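Local coordinates for protein soluble lytic murein transglycosylase (PDB 1QSA) that cleaves the glycosidic bonds between N-acetylmuramic acid and N-acetylglucosamine in peptidoglycan, forming a 1,6-anhydro bond in the muramic acid residue, at residues G90-S95 against Y109-N114; Y352-A357 against V591-A596; Q152-Y157 against A182-I187; L235-L240 against Q252-I257; A420-A423 against Q427-D430. All blocks are in the same frame, centred on the assembly; numbering follows the deposited sequence. Where two conformers were deposited one is given.

Contact 1 of 5, residues G90-S95 against Y109-N114. With SO4 (sulfate ion), chain F.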
# COMPACT_ATOMS: atom_id res chain seq x y z
N GLY A 90 -7.30 37.74 -0.89
CA GLY A 90 -8.51 36.92 -0.90
C GLY A 90 -8.26 35.49 -0.44
O GLY A 90 -9.10 34.87 0.24
N LEU A 91 -7.10 34.96 -0.81
CA LEU A 91 -6.72 33.60 -0.43
C LEU A 91 -6.71 33.47 1.10
O LEU A 91 -7.31 32.55 1.66
CB LEU A 91 -5.35 33.26 -1.02
CG LEU A 91 -4.87 31.80 -1.01
CD1 LEU A 91 -3.77 31.64 -2.03
CD2 LEU A 91 -4.40 31.38 0.38
N LEU A 92 -6.06 34.42 1.77
CA LEU A 92 -5.99 34.39 3.23
C LEU A 92 -7.33 34.70 3.91
O LEU A 92 -7.61 34.23 5.01
CB LEU A 92 -4.85 35.30 3.73
CG LEU A 92 -3.47 34.84 3.25
CD1 LEU A 92 -2.38 35.83 3.67
CD2 LEU A 92 -3.17 33.46 3.86
N ALA A 93 -8.18 35.47 3.24
CA ALA A 93 -9.49 35.80 3.79
C ALA A 93 -10.37 34.55 3.70
O ALA A 93 -11.15 34.26 4.61
CB ALA A 93 -10.12 36.97 3.01
N PHE A 94 -10.17 33.79 2.64
CA PHE A 94 -10.94 32.57 2.41
C PHE A 94 -10.41 31.40 3.25
O PHE A 94 -11.20 30.58 3.76
CB PHE A 94 -10.91 32.20 0.91
CG PHE A 94 -11.52 30.85 0.61
CD1 PHE A 94 -12.91 30.68 0.59
CD2 PHE A 94 -10.70 29.74 0.41
CE1 PHE A 94 -13.47 29.42 0.37
CE2 PHE A 94 -11.25 28.47 0.19
CZ PHE A 94 -12.64 28.31 0.18
N SER A 95 -9.09 31.35 3.42
CA SER A 95 -8.43 30.29 4.18
C SER A 95 -7.42 30.91 5.15
O SER A 95 -6.21 30.87 4.91
CB SER A 95 -7.72 29.32 3.22
OG SER A 95 -7.05 28.28 3.93
N TYR A 109 1.40 29.88 2.01
CA TYR A 109 2.61 30.56 2.47
C TYR A 109 3.11 31.63 1.50
O TYR A 109 3.61 32.65 1.94
CB TYR A 109 3.69 29.56 2.87
CG TYR A 109 3.27 28.87 4.13
CD1 TYR A 109 3.14 29.59 5.32
CD2 TYR A 109 2.94 27.52 4.14
CE1 TYR A 109 2.70 28.99 6.48
CE2 TYR A 109 2.47 26.90 5.31
CZ TYR A 109 2.36 27.65 6.47
OH TYR A 109 1.93 27.07 7.63
N TYR A 110 2.90 31.43 0.20
CA TYR A 110 3.30 32.46 -0.76
C TYR A 110 2.36 33.66 -0.54
O TYR A 110 2.79 34.82 -0.62
CB TYR A 110 3.20 31.95 -2.20
CG TYR A 110 3.79 32.89 -3.22
CD1 TYR A 110 5.17 33.09 -3.32
CD2 TYR A 110 2.97 33.58 -4.11
CE1 TYR A 110 5.72 33.93 -4.28
CE2 TYR A 110 3.50 34.43 -5.08
CZ TYR A 110 4.88 34.60 -5.16
OH TYR A 110 5.40 35.43 -6.13
N ALA A 111 1.09 33.40 -0.23
CA ALA A 111 0.14 34.49 0.04
C ALA A 111 0.59 35.26 1.29
O ALA A 111 0.42 36.49 1.35
CB ALA A 111 -1.27 33.94 0.24
N LYS A 112 1.11 34.55 2.28
CA LYS A 112 1.61 35.18 3.51
C LYS A 112 2.76 36.13 3.16
O LYS A 112 2.77 37.27 3.62
CB LYS A 112 2.07 34.11 4.51
CG LYS A 112 0.92 33.41 5.24
CD LYS A 112 0.34 34.29 6.33
CE LYS A 112 -0.83 33.62 7.05
NZ LYS A 112 -1.20 34.37 8.30
N TRP A 113 3.69 35.69 2.31
CA TRP A 113 4.80 36.56 1.91
C TRP A 113 4.29 37.82 1.18
O TRP A 113 4.75 38.94 1.44
CB TRP A 113 5.77 35.81 0.98
CG TRP A 113 6.82 36.70 0.39
CD1 TRP A 113 7.90 37.25 1.03
CD2 TRP A 113 6.87 37.17 -0.96
NE1 TRP A 113 8.61 38.03 0.15
CE2 TRP A 113 8.01 37.99 -1.08
CE3 TRP A 113 6.07 36.97 -2.09
CZ2 TRP A 113 8.37 38.62 -2.28
CZ3 TRP A 113 6.42 37.59 -3.29
CH2 TRP A 113 7.56 38.41 -3.37
N ASN A 114 3.34 37.61 0.26
CA ASN A 114 2.77 38.70 -0.52
C ASN A 114 2.01 39.73 0.30
O ASN A 114 1.78 40.85 -0.16
CB ASN A 114 1.83 38.15 -1.59
CG ASN A 114 2.52 37.96 -2.92
OD1 ASN A 114 2.80 38.92 -3.63
ND2 ASN A 114 2.79 36.71 -3.27
S SO4 F . 11.43 40.07 2.35
O1 SO4 F . 12.90 39.97 2.34
O2 SO4 F . 10.90 39.14 1.33
O3 SO4 F . 10.92 39.74 3.70
O4 SO4 F . 11.02 41.45 2.01

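Contact 2 of 5, residues Y352-A357 against V591-A596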
# COMPACT_ATOMS: atom_id res chain seq x y z
N TYR A 352 0.18 -18.40 10.72
CA TYR A 352 0.95 -19.32 11.57
C TYR A 352 0.12 -20.05 12.62
O TYR A 352 0.38 -21.23 12.89
CB TYR A 352 2.22 -18.66 12.11
CG TYR A 352 3.36 -18.80 11.12
CD1 TYR A 352 3.99 -20.03 10.96
CD2 TYR A 352 3.79 -17.72 10.34
CE1 TYR A 352 5.02 -20.20 10.05
CE2 TYR A 352 4.82 -17.87 9.41
CZ TYR A 352 5.43 -19.12 9.28
OH TYR A 352 6.44 -19.34 8.39
N PRO A 353 -0.83 -19.36 13.28
CA PRO A 353 -1.64 -20.09 14.26
C PRO A 353 -2.33 -21.27 13.55
O PRO A 353 -2.46 -22.35 14.11
CB PRO A 353 -2.65 -19.02 14.69
CG PRO A 353 -1.82 -17.81 14.74
CD PRO A 353 -0.95 -17.91 13.49
N MET A 354 -2.75 -21.07 12.29
CA MET A 354 -3.39 -22.15 11.53
C MET A 354 -2.40 -23.25 11.11
O MET A 354 -2.75 -24.43 11.06
CB MET A 354 -4.03 -21.59 10.25
CG MET A 354 -5.19 -20.64 10.46
SD MET A 354 -5.80 -20.01 8.86
CE MET A 354 -6.98 -18.80 9.43
N VAL A 355 -1.17 -22.83 10.79
CA VAL A 355 -0.12 -23.78 10.44
C VAL A 355 0.13 -24.66 11.68
O VAL A 355 0.23 -25.89 11.58
CB VAL A 355 1.21 -23.07 10.09
CG1 VAL A 355 2.34 -24.09 10.05
CG2 VAL A 355 1.13 -22.37 8.73
N ALA A 356 0.21 -24.00 12.84
CA ALA A 356 0.47 -24.68 14.11
C ALA A 356 -0.55 -25.77 14.37
O ALA A 356 -0.17 -26.89 14.72
CB ALA A 356 0.52 -23.66 15.26
N ALA A 357 -1.83 -25.45 14.18
CA ALA A 357 -2.90 -26.42 14.37
C ALA A 357 -2.74 -27.62 13.43
O ALA A 357 -2.83 -28.77 13.86
CB ALA A 357 -4.25 -25.75 14.16
N VAL A 591 -3.92 -14.90 1.66
CA VAL A 591 -4.88 -15.65 0.86
C VAL A 591 -5.21 -17.02 1.45
O VAL A 591 -6.38 -17.42 1.48
CB VAL A 591 -4.43 -15.73 -0.62
CG1 VAL A 591 -5.34 -16.68 -1.41
CG2 VAL A 591 -4.45 -14.32 -1.25
N LEU A 592 -4.20 -17.72 1.97
CA LEU A 592 -4.42 -19.02 2.59
C LEU A 592 -5.26 -18.87 3.87
O LEU A 592 -6.19 -19.65 4.08
CB LEU A 592 -3.09 -19.72 2.89
CG LEU A 592 -2.27 -20.09 1.64
CD1 LEU A 592 -0.93 -20.65 2.08
CD2 LEU A 592 -3.00 -21.06 0.74
N ALA A 593 -4.98 -17.84 4.68
CA ALA A 593 -5.77 -17.62 5.89
C ALA A 593 -7.22 -17.25 5.50
O ALA A 593 -8.18 -17.80 6.08
CB ALA A 593 -5.16 -16.50 6.73
N TYR A 594 -7.38 -16.43 4.47
CA TYR A 594 -8.71 -15.99 4.02
C TYR A 594 -9.54 -17.13 3.43
O TYR A 594 -10.76 -17.19 3.63
CB TYR A 594 -8.61 -14.87 3.01
CG TYR A 594 -7.99 -13.57 3.50
CD1 TYR A 594 -7.61 -13.39 4.84
CD2 TYR A 594 -7.76 -12.52 2.61
CE1 TYR A 594 -7.01 -12.18 5.27
CE2 TYR A 594 -7.17 -11.33 3.02
CZ TYR A 594 -6.79 -11.17 4.34
OH TYR A 594 -6.16 -10.02 4.72
N ASP A 595 -8.88 -18.03 2.71
CA ASP A 595 -9.57 -19.18 2.12
C ASP A 595 -10.15 -20.03 3.27
O ASP A 595 -11.30 -20.46 3.21
CB ASP A 595 -8.61 -19.99 1.23
CG ASP A 595 -9.34 -20.93 0.28
OD1 ASP A 595 -10.58 -21.00 0.38
OD2 ASP A 595 -8.70 -21.60 -0.55
N ALA A 596 -9.37 -20.20 4.34
CA ALA A 596 -9.87 -20.96 5.50
C ALA A 596 -11.10 -20.25 6.11
O ALA A 596 -12.10 -20.92 6.42
CB ALA A 596 -8.77 -21.13 6.54

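Contact 3 of 5, residues Q152-Y157 against A182-I187. With SO4 (sulfate ion), chain M.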
# COMPACT_ATOMS: atom_id res chain seq x y z
N GLN A 152 17.06 31.74 4.09
CA GLN A 152 17.19 30.30 3.90
C GLN A 152 18.57 29.84 4.37
O GLN A 152 19.57 30.17 3.75
CB GLN A 152 16.99 29.93 2.43
CG GLN A 152 17.10 28.43 2.15
CD GLN A 152 17.06 28.12 0.67
OE1 GLN A 152 17.97 28.48 -0.08
NE2 GLN A 152 15.99 27.45 0.23
N ASP A 153 18.60 29.10 5.48
CA ASP A 153 19.84 28.57 6.05
C ASP A 153 20.48 27.65 5.00
O ASP A 153 19.83 26.73 4.50
CB ASP A 153 19.49 27.76 7.32
CG ASP A 153 20.73 27.21 8.06
OD1 ASP A 153 21.86 27.28 7.55
OD2 ASP A 153 20.54 26.69 9.18
N PRO A 154 21.75 27.92 4.61
CA PRO A 154 22.38 27.06 3.61
C PRO A 154 22.41 25.59 4.05
O PRO A 154 22.37 24.68 3.21
CB PRO A 154 23.79 27.67 3.45
CG PRO A 154 24.00 28.43 4.73
CD PRO A 154 22.65 29.01 5.03
N LEU A 155 22.46 25.34 5.36
CA LEU A 155 22.44 23.97 5.86
C LEU A 155 21.12 23.29 5.51
O LEU A 155 21.09 22.07 5.33
CB LEU A 155 22.66 23.91 7.37
CG LEU A 155 24.08 24.18 7.90
CD1 LEU A 155 24.05 24.08 9.43
CD2 LEU A 155 25.08 23.19 7.32
N ALA A 156 20.03 24.06 5.43
CA ALA A 156 18.72 23.50 5.08
C ALA A 156 18.73 23.13 3.60
O ALA A 156 18.09 22.14 3.20
CB ALA A 156 17.60 24.51 5.37
N TYR A 157 19.46 23.89 2.80
CA TYR A 157 19.57 23.63 1.37
C TYR A 157 20.30 22.30 1.17
O TYR A 157 19.82 21.40 0.47
CB TYR A 157 20.33 24.75 0.65
CG TYR A 157 20.20 24.71 -0.86
CD1 TYR A 157 20.97 23.82 -1.63
CD2 TYR A 157 19.26 25.51 -1.51
CE1 TYR A 157 20.80 23.74 -3.01
CE2 TYR A 157 19.08 25.43 -2.90
CZ TYR A 157 19.85 24.54 -3.64
OH TYR A 157 19.65 24.45 -4.99
N ALA A 182 26.66 29.48 -2.93
CA ALA A 182 28.12 29.60 -3.00
C ALA A 182 28.87 28.82 -1.92
O ALA A 182 29.97 28.33 -2.18
CB ALA A 182 28.52 31.08 -2.96
N ASP A 183 28.26 28.67 -0.75
CA ASP A 183 28.86 27.95 0.38
C ASP A 183 29.38 26.55 0.00
O ASP A 183 30.46 26.14 0.44
CB ASP A 183 27.84 27.75 1.51
CG ASP A 183 27.16 29.03 1.94
OD1 ASP A 183 26.44 29.65 1.11
OD2 ASP A 183 27.32 29.39 3.12
N TYR A 184 28.61 25.84 -0.83
CA TYR A 184 28.94 24.48 -1.21
C TYR A 184 29.19 24.27 -2.70
O TYR A 184 29.16 23.14 -3.19
CB TYR A 184 27.83 23.53 -0.73
CG TYR A 184 27.28 23.87 0.64
CD1 TYR A 184 28.08 23.79 1.79
CD2 TYR A 184 25.96 24.30 0.79
CE1 TYR A 184 27.58 24.13 3.05
CE2 TYR A 184 25.45 24.64 2.04
CZ TYR A 184 26.26 24.55 3.16
OH TYR A 184 25.73 24.87 4.39
N GLN A 185 29.44 25.36 -3.42
CA GLN A 185 29.68 25.28 -4.86
C GLN A 185 30.82 24.33 -5.22
O GLN A 185 30.78 23.68 -6.26
CB GLN A 185 29.95 26.68 -5.42
CG GLN A 185 30.33 26.69 -6.91
CD GLN A 185 29.32 25.99 -7.80
OE1 GLN A 185 29.69 25.30 -8.76
NE2 GLN A 185 28.04 26.14 -7.48
N THR A 186 31.81 24.24 -4.35
CA THR A 186 32.98 23.40 -4.59
C THR A 186 32.69 21.90 -4.75
O THR A 186 33.44 21.19 -5.43
CB THR A 186 34.13 23.67 -3.61
OG1 THR A 186 35.35 23.20 -4.19
CG2 THR A 186 33.89 22.99 -2.24
N ILE A 187 31.58 21.43 -4.17
CA ILE A 187 31.20 20.02 -4.33
C ILE A 187 29.99 19.79 -5.24
O ILE A 187 29.58 18.65 -5.42
CB ILE A 187 30.94 19.30 -2.98
CG1 ILE A 187 29.85 20.02 -2.18
CG2 ILE A 187 32.23 19.14 -2.20
CD1 ILE A 187 29.41 19.25 -0.94
S SO4 M . 24.08 32.23 -3.21
O1 SO4 M . 24.34 31.85 -1.81
O2 SO4 M . 25.07 31.59 -4.10
O3 SO4 M . 22.71 31.82 -3.60
O4 SO4 M . 24.19 33.70 -3.35

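Contact 4 of 5, residues L235-L240 against Q252-I257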
# COMPACT_ATOMS: atom_id res chain seq x y z
N LEU A 235 34.23 -5.49 -3.29
CA LEU A 235 35.65 -5.21 -3.45
C LEU A 235 36.04 -3.76 -3.18
O LEU A 235 37.20 -3.46 -2.87
CB LEU A 235 36.11 -5.60 -4.85
CG LEU A 235 36.08 -7.10 -5.15
CD1 LEU A 235 36.44 -7.33 -6.60
CD2 LEU A 235 37.03 -7.84 -4.22
N MET A 236 35.06 -2.86 -3.27
CA MET A 236 35.29 -1.43 -3.05
C MET A 236 35.31 -0.98 -1.58
O MET A 236 35.82 0.10 -1.27
CB MET A 236 34.21 -0.63 -3.78
CG MET A 236 34.41 0.87 -3.75
SD MET A 236 32.96 1.75 -4.34
CE MET A 236 32.79 1.09 -5.98
N ILE A 237 34.76 -1.79 -0.68
CA ILE A 237 34.68 -1.40 0.71
C ILE A 237 35.98 -0.88 1.35
O ILE A 237 35.97 0.18 1.98
CB ILE A 237 34.00 -2.48 1.59
CG1 ILE A 237 32.54 -2.64 1.17
CG2 ILE A 237 34.07 -2.09 3.07
CD1 ILE A 237 31.76 -3.69 1.97
N PRO A 238 37.11 -1.60 1.18
CA PRO A 238 38.33 -1.08 1.80
C PRO A 238 38.72 0.32 1.31
O PRO A 238 39.03 1.20 2.12
CB PRO A 238 39.38 -2.13 1.44
CG PRO A 238 38.59 -3.40 1.40
CD PRO A 238 37.30 -2.98 0.69
N SER A 239 38.66 0.53 -0.01
CA SER A 239 39.01 1.82 -0.60
C SER A 239 38.07 2.93 -0.14
O SER A 239 38.51 4.05 0.12
CB SER A 239 38.99 1.74 -2.12
OG SER A 239 40.08 0.96 -2.60
N LEU A 240 36.77 2.62 -0.06
CA LEU A 240 35.79 3.61 0.37
C LEU A 240 35.96 3.96 1.85
O LEU A 240 35.93 5.13 2.23
CB LEU A 240 34.36 3.10 0.09
CG LEU A 240 33.21 4.09 0.33
CD1 LEU A 240 33.45 5.40 -0.41
CD2 LEU A 240 31.91 3.43 -0.14
N GLN A 252 30.24 -1.25 8.73
CA GLN A 252 29.27 -2.34 8.83
C GLN A 252 28.04 -2.07 7.97
O GLN A 252 27.47 -3.00 7.42
CB GLN A 252 28.86 -2.62 10.28
CG GLN A 252 27.99 -3.89 10.46
CD GLN A 252 28.63 -5.17 9.90
OE1 GLN A 252 29.84 -5.38 10.02
NE2 GLN A 252 27.81 -6.03 9.28
N GLU A 253 27.64 -0.80 7.85
CA GLU A 253 26.49 -0.48 7.01
C GLU A 253 26.83 -0.86 5.58
O GLU A 253 25.99 -1.40 4.86
CB GLU A 253 26.12 1.01 7.06
CG GLU A 253 24.93 1.30 6.12
CD GLU A 253 24.55 2.78 5.95
OE1 GLU A 253 25.39 3.66 6.22
OE2 GLU A 253 23.41 3.04 5.51
N LEU A 254 28.07 -0.60 5.17
CA LEU A 254 28.48 -0.95 3.81
C LEU A 254 28.45 -2.48 3.64
O LEU A 254 28.04 -2.97 2.59
CB LEU A 254 29.88 -0.42 3.50
CG LEU A 254 30.09 1.09 3.55
CD1 LEU A 254 31.48 1.40 3.02
CD2 LEU A 254 29.02 1.82 2.70
N ARG A 255 28.90 -3.20 4.66
CA ARG A 255 28.89 -4.67 4.60
C ARG A 255 27.46 -5.18 4.47
O ARG A 255 27.20 -6.07 3.67
CB ARG A 255 29.52 -5.28 5.86
CG ARG A 255 31.02 -5.15 5.93
CD ARG A 255 31.58 -6.09 6.99
NE ARG A 255 32.98 -5.78 7.27
CZ ARG A 255 33.39 -5.10 8.33
NH1 ARG A 255 32.52 -4.68 9.24
NH2 ARG A 255 34.68 -4.84 8.49
N ASP A 256 26.54 -4.58 5.24
CA ASP A 256 25.12 -4.97 5.21
C ASP A 256 24.54 -4.78 3.81
O ASP A 256 23.80 -5.63 3.31
CB ASP A 256 24.29 -4.13 6.19
CG ASP A 256 24.54 -4.47 7.65
OD1 ASP A 256 25.29 -5.42 7.97
OD2 ASP A 256 23.97 -3.77 8.51
N ILE A 257 24.86 -3.64 3.20
CA ILE A 257 24.38 -3.31 1.86
C ILE A 257 24.78 -4.39 0.85
O ILE A 257 23.95 -4.85 0.06
CB ILE A 257 24.92 -1.93 1.43
CG1 ILE A 257 24.17 -0.83 2.20
CG2 ILE A 257 24.81 -1.73 -0.08
CD1 ILE A 257 24.84 0.52 2.14

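Contact 5 of 5, residues A420-A423 against Q427-D430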
# COMPACT_ATOMS: atom_id res chain seq x y z
N ALA A 420 -20.17 -1.45 10.92
CA ALA A 420 -19.70 -2.58 10.11
C ALA A 420 -20.86 -3.56 9.87
O ALA A 420 -21.12 -3.96 8.74
CB ALA A 420 -18.54 -3.30 10.82
N ARG A 421 -21.61 -3.86 10.94
CA ARG A 421 -22.73 -4.80 10.83
C ARG A 421 -23.89 -4.23 10.01
O ARG A 421 -24.55 -4.95 9.29
CB ARG A 421 -23.22 -5.22 12.22
CG ARG A 421 -24.28 -6.32 12.19
CD ARG A 421 -23.71 -7.61 11.62
NE ARG A 421 -24.76 -8.58 11.29
CZ ARG A 421 -24.55 -9.88 11.12
NH1 ARG A 421 -23.32 -10.39 11.25
NH2 ARG A 421 -25.57 -10.68 10.82
N TYR A 422 -24.11 -2.92 10.12
CA TYR A 422 -25.17 -2.24 9.36
C TYR A 422 -24.84 -2.37 7.86
O TYR A 422 -25.70 -2.72 7.06
CB TYR A 422 -25.25 -0.77 9.76
CG TYR A 422 -26.38 -0.03 9.09
CD1 TYR A 422 -27.65 -0.04 9.65
CD2 TYR A 422 -26.17 0.69 7.92
CE1 TYR A 422 -28.70 0.65 9.04
CE2 TYR A 422 -27.22 1.40 7.31
CZ TYR A 422 -28.48 1.37 7.88
OH TYR A 422 -29.52 2.04 7.29
N ALA A 423 -23.58 -2.14 7.51
CA ALA A 423 -23.14 -2.26 6.12
C ALA A 423 -23.29 -3.72 5.67
O ALA A 423 -23.85 -3.99 4.60
CB ALA A 423 -21.69 -1.81 6.00
N GLN A 427 -25.61 -5.59 2.60
CA GLN A 427 -24.78 -6.14 1.53
C GLN A 427 -23.83 -5.13 0.89
O GLN A 427 -23.51 -5.23 -0.30
CB GLN A 427 -25.63 -6.88 0.49
CG GLN A 427 -26.42 -8.01 1.11
CD GLN A 427 -26.99 -8.98 0.11
OE1 GLN A 427 -26.97 -8.73 -1.10
NE2 GLN A 427 -27.49 -10.10 0.60
N TRP A 428 -23.39 -4.16 1.70
CA TRP A 428 -22.41 -3.15 1.28
C TRP A 428 -21.10 -3.80 1.78
O TRP A 428 -20.52 -3.38 2.80
CB TRP A 428 -22.64 -1.82 2.01
CG TRP A 428 -23.97 -1.15 1.70
CD1 TRP A 428 -24.79 -1.39 0.63
CD2 TRP A 428 -24.60 -0.12 2.47
NE1 TRP A 428 -25.89 -0.56 0.69
CE2 TRP A 428 -25.80 0.23 1.80
CE3 TRP A 428 -24.26 0.54 3.66
CZ2 TRP A 428 -26.67 1.22 2.30
CZ3 TRP A 428 -25.13 1.53 4.15
CH2 TRP A 428 -26.32 1.85 3.46
N TRP A 429 -20.67 -4.83 1.06
CA TRP A 429 -19.50 -5.64 1.46
C TRP A 429 -18.22 -4.84 1.66
O TRP A 429 -17.50 -5.07 2.65
CB TRP A 429 -19.27 -6.77 0.46
CG TRP A 429 -20.55 -7.50 0.08
CD1 TRP A 429 -21.05 -7.66 -1.18
CD2 TRP A 429 -21.43 -8.21 0.96
NE1 TRP A 429 -22.18 -8.43 -1.14
CE2 TRP A 429 -22.44 -8.79 0.16
CE3 TRP A 429 -21.47 -8.40 2.35
CZ2 TRP A 429 -23.47 -9.56 0.69
CZ3 TRP A 429 -22.52 -9.18 2.89
CH2 TRP A 429 -23.50 -9.75 2.06
N ASP A 430 -17.92 -3.96 0.71
CA ASP A 430 -16.72 -3.13 0.87
C ASP A 430 -16.78 -2.23 2.11
O ASP A 430 -15.78 -2.07 2.83
CB ASP A 430 -16.38 -2.34 -0.40
CG ASP A 430 -17.56 -1.64 -1.05
OD1 ASP A 430 -18.67 -1.56 -0.49
OD2 ASP A 430 -17.36 -1.17 -2.19

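Contact 1 of 5, residues G90-S95 against Y109-N114
Leu92 and Ala111 bring their CA atoms to 6.9 Å where the end of helix 88-94 crosses helix 102-114 steeply, the local axes approaching to 9.5 Å at a signed angle of -121°. Ala111 CB is shared by two leucines. Leu92 CG sits 3.8 Å from Ala111 CB, while Leu91 CD2 reaches the same methyl at 4.0 Å. The branches of Leu92 divide the work: CD1 rests 3.7 Å from Ala111 O, and CD2 meets Lys112 CE at 4.0 Å. A bend at chi2 (-77°) carries the aliphatic part of Lys112 aslant over Leu92, and its NZ goes on to a salt bridge with Glu120. With an alanine in place of Leu92, Ala111 CB would probably lose the closer of its two leucine contacts, and the lysine methylenes this apolar neighbour. On the far side, Trp113 NE1 donates to sulfate O2 at 2.8 Å, in the indole plane; Ser118 also binds this ion, which probably came from the crystallisation liquor. Leu91 additionally touches Val79 of helix 69-84; the contact itself is plain helix-on-helix packing of the kind that builds the alpha-superhelix of this enzyme.

Contact 2 of 5, residues Y352-A357 against V591-A596
Met354 reaches Ala593 and Ala596 through a side chain that is straight for almost its whole length: CG stands anti to the carbonyl carbon (chi1 -66°), and both later torsions are near 180°, which carries SD and CE directly outward from the helix. The example illustrates how a long side chain can carry the contact between two helical segments by itself. It joins helix 351-359 of the alpha-superhelix to helix 582-601, a long helix near the C-terminus that packs on helix 468-479, the bearer of the predicted catalytic Glu478. The nearest CA atoms, those of Met354 and Ala593, remain 7.6 Å apart, and the thioether fills the interval. Its terminal methyl lies over the backbone of the opposing helix, with Met354 CE 3.7 Å from Ala593 O and 4.0 Å from Ala593 CB. The sulfur is close to Ala593 as well, SD standing 3.8 Å from Ala593 CA. The short alanine side chains let SD and CE come close to the backbone of 591-596, and all three residues are buried. A second conformer of Met354 exists, so this reach describes one of two placements. Leu608 adds to the packing around Met354, and Asp595, also on helix 582-601, pairs with Arg545 and Ser469 of other helices. One turn beyond Ala593, the contact ends with Met354 SD 3.9 Å from the CB methyl of Ala596.

Contact 3 of 5, residues Q152-Y157 against A182-I187
Tyr184 sets the edge of its ring against Pro154, overlapping the first turn of helix 154-166 in the alpha-superhelix. This surface contact is a worked case of an aromatic ring packing edge-on at a helix N-terminus. The phenol crosses the proline at about a right angle, with Tyr184 CE2 3.7 Å from Pro154 CB and 3.3 Å from Pro154 O. Further out, the hydroxyl lies beside Leu155, whose CD2 is 3.4 Å from Tyr184 OH. The same oxygen comes near Leu155 N, but at an angle too poor for a hydrogen bond; that amide donates instead to OD1 of Asp153, the N-cap residue, at 3.0 Å, approaching from above the carboxylate plane. The tyrosine thus meets the helix at its first residue, just after the cap. With CG roughly anti to the carbonyl carbon, chi1 of Tyr184 (-40°) places the ring against Asp183 CB, which lies 3.7 Å above its centre. The carboxylate of Asp183 leans across Pro154, OD2 standing 3.8 Å from Pro154 CG. Deeper in, Tyr157 gives its hydroxyl to a hydrogen bond with Leu176 O and packs on Pro181. At the start of segment 182-187 lies a sulfate, probably from the crystallisation liquor: it is bound by Arg147, and its O2 accepts from Ala182 N at 2.9 Å.

Contact 4 of 5, residues L235-L240 against Q252-I257
Ile237 and Leu254 face each other across an antiparallel helical hairpin of the alpha-superhelix, in which segments 235-240 and 252-257 of helices 230-243 and 248-260 run at 163°, axes 10.3 Å apart. Here an apolar seam lies beside a polar flank. In the seam, Ile237 and Leu254 slide past each other in opposite senses, so that Ile237 CD1 lies 4.1 Å from Leu254 CB and 3.8 Å from Leu254 O. One turn on, Leu240 crosses Leu254 at about a right angle, CD2 meeting Leu254 CD1 at 3.8 Å. Phe222 of helix 212-228 touches all three side chains and completes a buried cluster. Pro238, which has no amide hydrogen, kinks the first helix on its exposed side, away from the seam. Polar bonds fill the flank of the second helix. Arg255 runs past the tip of Ile237 towards Trp274, and its NH1 donates in the guanidinium plane, though tilted from that of the carbonyl, to Gln252 OE1 at 2.9 Å. The other end of that amide, gripped also through Ala278 O, closes the chain: Gln252 NE2 donates at 2.9 Å to Asp256 OD1, on its syn side but out of the carboxylate plane, an oxygen bonded to Ser282 OG too.

Contact 5 of 5, residues A420-A423 against Q427-D430
Trp428 turns its indole back against Ala423, covering the end of the helix it has just left. The backbone forms a Schellman motif in the L domain: Gln427 takes the positive phi (61°) of the C' position, and the chain turns there between helices 413-425 and 429-438. The six-to-one bond of the motif runs from Trp428 N to Ala423 O at 2.9 Å, the donor standing above the carbonyl plane. Schellman endings commonly pair this bond with an apolar contact, and here the tryptophan supplies it. CG of Trp428 is anti to the carbonyl carbon (chi1 -64°), which turns the ring towards the old helix and sets CE3 3.9 Å from Ala423 CA. The two CB atoms of Trp428 and Ala423 meet at 4.1 Å. In Tyr422 CG stands anti to the backbone N, and the two aromatic side chains run side by side in the same direction. Their six-membered rings are oblique, planes at 67°, with Tyr422 CE2 touching Trp428 CZ3 at 3.8 Å. Val388 and Met392 of helix 383-393 also pack on the indole. A serine in place of Trp428 would probably keep the backbone turn but open a gap between Tyr422, Ala423 and helix 383-393. Trp428 is also the N-cap residue of the following helix, whose first residue, Trp429, folds its indole back so that Gln427 CA lies 3.6 Å above one face, towards the rim.

Contacts 1, 3 and 4 follow one another along the chain and along the curve of the superhelix: centres of contacts 1 and 3 are about 29 Å apart, those of 3 and 4 about 28 Å, and those of 1 and 4 about 50 Å. Each joins helices near in sequence. Contact 5 does the same across a single turn in the L domain, and lies within the long loop that contact 2 closes, their centres about 24 Å apart. Contact 2 alone spans more than 230 residues, and lies across the chain's centre from contacts 1 and 3. Local helix packing thus builds the curved scaffold, while contact 2 is one of the places where it meets the C-terminal part.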